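Local coordinates for regulatory protein AsnC (Escherichia coli, PDB 2CG4) that activates transcription of asnA, regulates its own gene and represses gidA expression after transcription, binding DNA in a sequence-specific way, at residues 72-77 / 134-139; 87-92 / 125-130. The protein carries 1 engineered substitution. All coordinates share one frame; numbering follows the deposited sequence.

Contact 1 pairs two antiparallel strands of the ligand-binding domain, and contact 2 packs together the ends of the two helices that cover one face of that sheet. Their centres lie about 12 Å apart. Along the chain, contact 2 is nested inside the loop closed by contact 1. The two join where Ile127 of helix 116-127 rests on the sheet: its CD1 is 3.9 Å from Ile72 CD1, and its CG2 is 4.0 Å from Thr136 CG2. Both contacts also reach the bound asparagine. Thr138 N of contact 1 binds its carboxylate, and Thr136 OG1 probably does too, while Gln128 of contact 2 lies near its side-chain amide.

Contact 1. Residues 72-77 / 134-139; sequences IGIILK and QSTETL. With ASN (asparagine), chain C.
Ile72 has CG2 anti to its backbone N and CG1 anti to its carbonyl carbon (chi1 -45°), which sets both branches beside the threonines of 134-139. CG2 lies 3.7 Å from Thr136 CB, and CG1 is 3.6 Å from Thr138 CB. The strands are antiparallel neighbours in the sheet of the Lrp/AsnC ligand-binding domain, an alpha/beta sandwich. Ile72, Ile74, Thr136 and Thr138 point to the face covered by helix 116-127. Gly73 and Glu137 form a hydrogen-bonded pair, with Gly73 N 2.8 Å from Glu137 O. At the other end, Gln134 and Ser135 both face Ile75 in a classic beta bulge. Ser135 OG lies against the Ile75 side chain, 3.4 Å from CB and 3.5 Å from CD1. Glu137 carries its carboxylate onward to Tyr105 OH. The outer edge of 134-139 receives the bound asparagine, whose site is completed by backbone carbonyls of the second subunit, among them Gly103 O and Ser106 O. Thr138 N donates to the ligand O at 2.9 Å, with an N-H...O angle of 157°. In the bulge, Ile75 O accepts two N-H groups, from Gln134 N at 2.8 Å and Ser135 N at 3.1 Å.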
loop_
_atom_site.group_PDB
_atom_site.type_symbol
_atom_site.label_atom_id
_atom_site.label_comp_id
_atom_site.label_asym_id
_atom_site.label_seq_id
_atom_site.Cartn_x
_atom_site.Cartn_y
_atom_site.Cartn_z
ATOM N N ILE A 72 -2.494 9.804 14.281
ATOM C CA ILE A 72 -3.330 9.909 13.103
ATOM C C ILE A 72 -2.489 10.478 11.977
ATOM O O ILE A 72 -1.803 11.482 12.156
ATOM C CB ILE A 72 -4.561 10.794 13.391
ATOM C CG1 ILE A 72 -5.167 10.386 14.740
ATOM C CG2 ILE A 72 -5.594 10.695 12.279
ATOM C CD1 ILE A 72 -6.420 11.086 15.084
ATOM N N GLY A 73 -2.500 9.809 10.828
ATOM C CA GLY A 73 -1.916 10.376 9.622
ATOM C C GLY A 73 -3.011 11.106 8.874
ATOM O O GLY A 73 -4.065 10.547 8.601
ATOM N N ILE A 74 -2.788 12.368 8.566
ATOM C CA ILE A 74 -3.788 13.141 7.840
ATOM C C ILE A 74 -3.396 13.224 6.371
ATOM O O ILE A 74 -2.264 13.568 6.051
ATOM C CB ILE A 74 -3.961 14.541 8.442
ATOM C CG1 ILE A 74 -4.767 14.457 9.744
ATOM C CG2 ILE A 74 -4.643 15.480 7.452
ATOM C CD1 ILE A 74 -3.931 14.584 10.968
ATOM N N ILE A 75 -4.325 12.859 5.489
ATOM C CA ILE A 75 -4.165 13.105 4.068
ATOM C C ILE A 75 -5.065 14.262 3.604
ATOM O O ILE A 75 -6.284 14.247 3.802
ATOM C CB ILE A 75 -4.427 11.834 3.226
ATOM C CG1 ILE A 75 -3.432 10.723 3.601
ATOM C CG2 ILE A 75 -4.327 12.152 1.737
ATOM C CD1 ILE A 75 -3.999 9.659 4.559
ATOM N N LEU A 76 -4.441 15.260 2.992
ATOM C CA LEU A 76 -5.115 16.477 2.585
ATOM C C LEU A 76 -5.521 16.368 1.122
ATOM O O LEU A 76 -4.965 15.552 0.380
ATOM C CB LEU A 76 -4.173 17.668 2.752
ATOM C CG LEU A 76 -3.709 18.016 4.161
ATOM C CD1 LEU A 76 -2.762 19.179 4.101
ATOM C CD2 LEU A 76 -4.890 18.321 5.054
ATOM N N LYS A 77 -6.474 17.202 0.703
ATOM C CA LYS A 77 -7.031 17.096 -0.634
ATOM C C LYS A 77 -6.010 17.603 -1.614
ATOM O O LYS A 77 -5.963 17.174 -2.768
ATOM C CB LYS A 77 -8.319 17.908 -0.748
ATOM C CG LYS A 77 -9.531 17.221 -0.128
ATOM C CD LYS A 77 -10.615 18.225 0.175
ATOM C CE LYS A 77 -11.788 17.557 0.842
ATOM N NZ LYS A 77 -12.811 18.560 1.263
ATOM N N GLN A 134 -8.947 15.065 3.414
ATOM C CA GLN A 134 -9.592 14.078 2.561
ATOM C C GLN A 134 -9.782 12.765 3.310
ATOM O O GLN A 134 -10.868 12.184 3.285
ATOM C CB GLN A 134 -8.815 13.870 1.251
ATOM C CG GLN A 134 -8.388 12.438 1.006
ATOM C CD GLN A 134 -8.212 12.110 -0.464
ATOM O OE1 GLN A 134 -8.924 11.250 -0.997
ATOM N NE2 GLN A 134 -7.255 12.775 -1.130
ATOM N N SER A 135 -8.732 12.307 3.988
ATOM C CA SER A 135 -8.841 11.112 4.833
ATOM C C SER A 135 -7.960 11.195 6.070
ATOM O O SER A 135 -6.981 11.938 6.097
ATOM C CB SER A 135 -8.517 9.850 4.033
ATOM O OG SER A 135 -7.249 9.955 3.410
ATOM N N THR A 136 -8.337 10.441 7.098
ATOM C CA THR A 136 -7.449 10.151 8.209
ATOM C C THR A 136 -7.128 8.659 8.281
ATOM O O THR A 136 -7.880 7.834 7.777
ATOM C CB THR A 136 -8.035 10.630 9.557
ATOM O OG1 THR A 136 -9.398 10.192 9.701
ATOM C CG2 THR A 136 -7.956 12.130 9.656
ATOM N N GLU A 137 -6.005 8.318 8.892
ATOM C CA GLU A 137 -5.700 6.920 9.252
ATOM C C GLU A 137 -5.149 6.927 10.653
ATOM O O GLU A 137 -4.063 7.456 10.877
ATOM C CB GLU A 137 -4.645 6.340 8.329
ATOM C CG GLU A 137 -5.177 5.762 7.042
ATOM C CD GLU A 137 -4.068 5.468 6.048
ATOM O OE1 GLU A 137 -4.157 5.971 4.906
ATOM O OE2 GLU A 137 -3.108 4.745 6.414
ATOM N N THR A 138 -5.895 6.384 11.608
ATOM C CA THR A 138 -5.458 6.479 12.985
ATOM C C THR A 138 -4.894 5.135 13.511
ATOM O O THR A 138 -5.498 4.076 13.295
ATOM C CB THR A 138 -6.538 7.145 13.904
ATOM O OG1 THR A 138 -7.146 6.189 14.767
ATOM C CG2 THR A 138 -7.610 7.821 13.091
ATOM N N LEU A 139 -3.713 5.202 14.141
ATOM C CA LEU A 139 -3.000 4.033 14.711
ATOM C C LEU A 139 -3.152 3.977 16.239
ATOM O O LEU A 139 -2.461 4.685 16.967
ATOM C CB LEU A 139 -1.506 4.096 14.384
ATOM C CG LEU A 139 -1.000 3.928 12.945
ATOM C CD1 LEU A 139 -1.587 4.993 12.003
ATOM C CD2 LEU A 139 0.513 4.002 12.951
HETATM N N ASN C . -10.113 5.546 8.616
HETATM C CA ASN C . -10.268 6.656 9.602
HETATM C C ASN C . -9.119 6.736 10.570
HETATM O O ASN C . -8.626 5.717 11.069
HETATM C CB ASN C . -11.573 6.526 10.366
HETATM C CG ASN C . -12.766 6.746 9.486
HETATM O OD1 ASN C . -12.900 7.794 8.852
HETATM N ND2 ASN C . -13.633 5.752 9.419
HETATM O OXT ASN C . -8.661 7.840 10.837
#

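Contact 2. Residues 87-92 / 125-130; sequences AKLESL and NKIQTI. With ASN (asparagine), chain C.
Ile130 packs on Lys88 and Leu89, and Leu92 packs on Lys126 and Ile127. These contacts are almost wholly aliphatic, and Ile130, Leu92 and Lys88 bury the most surface in them. Ile130 points at 87-92 and meets it with its longer branch. With CG1 anti to the carbonyl carbon (chi1 -73°) and the chain extended beyond it, CD1 reaches between Lys88 and Leu89. It lies 3.6 Å from Lys88 CB and 3.7 Å from Leu89 CD2. The Leu89 and Ile130 side chains cross at about a right angle.

Leu92 spreads its two methyls over the other part of 125-130. CD2 rests 3.9 Å from Lys126 CB, and CD1 is 4.1 Å from Ile127 CG1. Lys126 lays CB to CD along Leu92, whereas Lys88 offers CB alone. Both carry their charge to a glutamate beyond the contact: Lys88 NZ forms a salt bridge with Glu132, and Lys126 NZ one with Glu94.

Leu92 N bonds to Leu89 O at 2.9 Å. Ile127 to Ile130 form a type I turn, closed by Ile130 N and Ile127 O. Leu89 also reaches Ile107 and Ile109 of the sheet. Two helices packed side by side on one face of an antiparallel sheet are characteristic of the ferredoxin-like alpha/beta sandwich of Lrp/AsnC ligand-binding domains.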
loop_
_atom_site.group_PDB
_atom_site.type_symbol
_atom_site.label_atom_id
_atom_site.label_comp_id
_atom_site.label_asym_id
_atom_site.label_seq_id
_atom_site.Cartn_x
_atom_site.Cartn_y
_atom_site.Cartn_z
ATOM N N ALA A 87 -3.444 24.996 11.255
ATOM C CA ALA A 87 -4.059 26.062 12.048
ATOM C C ALA A 87 -5.387 25.645 12.698
ATOM O O ALA A 87 -5.670 26.016 13.837
ATOM C CB ALA A 87 -4.253 27.283 11.191
ATOM N N LYS A 88 -6.199 24.880 11.971
ATOM C CA LYS A 88 -7.418 24.293 12.524
ATOM C C LYS A 88 -7.141 23.206 13.568
ATOM O O LYS A 88 -7.871 23.091 14.558
ATOM C CB LYS A 88 -8.289 23.693 11.419
ATOM C CG LYS A 88 -8.362 24.490 10.145
ATOM C CD LYS A 88 -9.729 25.088 9.931
ATOM C CE LYS A 88 -9.746 25.939 8.668
ATOM N NZ LYS A 88 -10.278 25.189 7.499
ATOM N N LEU A 89 -6.116 22.389 13.336
ATOM C CA LEU A 89 -5.833 21.278 14.241
ATOM C C LEU A 89 -5.380 21.815 15.575
ATOM O O LEU A 89 -5.754 21.283 16.616
ATOM C CB LEU A 89 -4.774 20.335 13.670
ATOM C CG LEU A 89 -5.224 19.362 12.574
ATOM C CD1 LEU A 89 -4.012 18.828 11.842
ATOM C CD2 LEU A 89 -6.077 18.218 13.144
ATOM N N GLU A 90 -4.577 22.877 15.541
ATOM C CA GLU A 90 -3.875 23.352 16.728
ATOM C C GLU A 90 -4.847 23.910 17.771
ATOM O O GLU A 90 -4.562 23.899 18.962
ATOM C CB GLU A 90 -2.772 24.364 16.352
ATOM C CG GLU A 90 -2.989 25.786 16.850
ATOM C CD GLU A 90 -2.477 26.024 18.262
ATOM O OE1 GLU A 90 -1.418 25.475 18.634
ATOM O OE2 GLU A 90 -3.133 26.774 19.007
ATOM N N SER A 91 -6.006 24.368 17.314
ATOM C CA SER A 91 -7.082 24.787 18.218
ATOM C C SER A 91 -7.657 23.649 19.075
ATOM O O SER A 91 -8.452 23.896 19.984
ATOM C CB SER A 91 -8.209 25.464 17.433
ATOM O OG SER A 91 -7.681 26.318 16.436
ATOM N N LEU A 92 -7.260 22.414 18.794
ATOM C CA LEU A 92 -7.846 21.263 19.473
ATOM C C LEU A 92 -6.950 20.762 20.594
ATOM O O LEU A 92 -5.765 20.513 20.383
ATOM C CB LEU A 92 -8.137 20.132 18.480
ATOM C CG LEU A 92 -9.039 20.492 17.295
ATOM C CD1 LEU A 92 -9.039 19.401 16.230
ATOM C CD2 LEU A 92 -10.451 20.804 17.774
ATOM N N ASN A 125 -16.192 14.850 14.470
ATOM C CA ASN A 125 -16.775 16.165 14.695
ATOM C C ASN A 125 -15.765 17.304 14.785
ATOM O O ASN A 125 -16.117 18.457 14.530
ATOM C CB ASN A 125 -17.669 16.142 15.929
ATOM C CG ASN A 125 -18.898 15.289 15.726
ATOM O OD1 ASN A 125 -19.658 15.485 14.775
ATOM N ND2 ASN A 125 -19.091 14.321 16.608
ATOM N N LYS A 126 -14.521 16.986 15.137
ATOM C CA LYS A 126 -13.497 18.021 15.275
ATOM C C LYS A 126 -12.407 17.947 14.210
ATOM O O LYS A 126 -12.009 18.974 13.650
ATOM C CB LYS A 126 -12.879 18.000 16.676
ATOM C CG LYS A 126 -13.855 18.370 17.788
ATOM C CD LYS A 126 -13.241 18.110 19.157
ATOM C CE LYS A 126 -14.216 18.400 20.288
ATOM N NZ LYS A 126 -13.502 18.676 21.569
ATOM N N ILE A 127 -11.919 16.742 13.931
ATOM C CA ILE A 127 -10.798 16.570 13.005
ATOM C C ILE A 127 -11.281 16.435 11.558
ATOM O O ILE A 127 -10.765 17.090 10.652
ATOM C CB ILE A 127 -9.912 15.350 13.393
ATOM C CG1 ILE A 127 -9.208 15.596 14.730
ATOM C CG2 ILE A 127 -8.895 15.044 12.299
ATOM C CD1 ILE A 127 -8.604 14.345 15.350
ATOM N N GLN A 128 -12.276 15.580 11.352
ATOM C CA GLN A 128 -12.728 15.205 10.017
ATOM C C GLN A 128 -13.605 16.289 9.391
ATOM O O GLN A 128 -13.867 16.281 8.175
ATOM C CB GLN A 128 -13.540 13.926 10.125
ATOM C CG GLN A 128 -13.320 12.942 9.024
ATOM C CD GLN A 128 -13.200 11.519 9.541
ATOM O OE1 GLN A 128 -12.166 10.880 9.380
ATOM N NE2 GLN A 128 -14.262 11.019 10.162
ATOM N N THR A 129 -14.087 17.199 10.233
ATOM C CA THR A 129 -14.872 18.329 9.756
ATOM C C THR A 129 -13.945 19.387 9.185
ATOM O O THR A 129 -14.392 20.245 8.439
ATOM C CB THR A 129 -15.762 18.949 10.868
ATOM O OG1 THR A 129 -14.983 19.172 12.049
ATOM C CG2 THR A 129 -16.925 18.029 11.204
ATOM N N ILE A 130 -12.656 19.323 9.529
ATOM C CA ILE A 130 -11.668 20.216 8.931
ATOM C C ILE A 130 -11.628 20.001 7.421
ATOM O O ILE A 130 -11.298 18.911 6.930
ATOM C CB ILE A 130 -10.257 20.016 9.521
ATOM C CG1 ILE A 130 -10.170 20.589 10.939
ATOM C CG2 ILE A 130 -9.198 20.660 8.628
ATOM C CD1 ILE A 130 -8.938 20.133 11.695
HETATM N N ASN C . -10.113 5.546 8.616
HETATM C CA ASN C . -10.268 6.656 9.602
HETATM C C ASN C . -9.119 6.736 10.570
HETATM O O ASN C . -8.626 5.717 11.069
HETATM C CB ASN C . -11.573 6.526 10.366
HETATM C CG ASN C . -12.766 6.746 9.486
HETATM O OD1 ASN C . -12.900 7.794 8.852
HETATM N ND2 ASN C . -13.633 5.752 9.419
HETATM O OXT ASN C . -8.661 7.840 10.837
#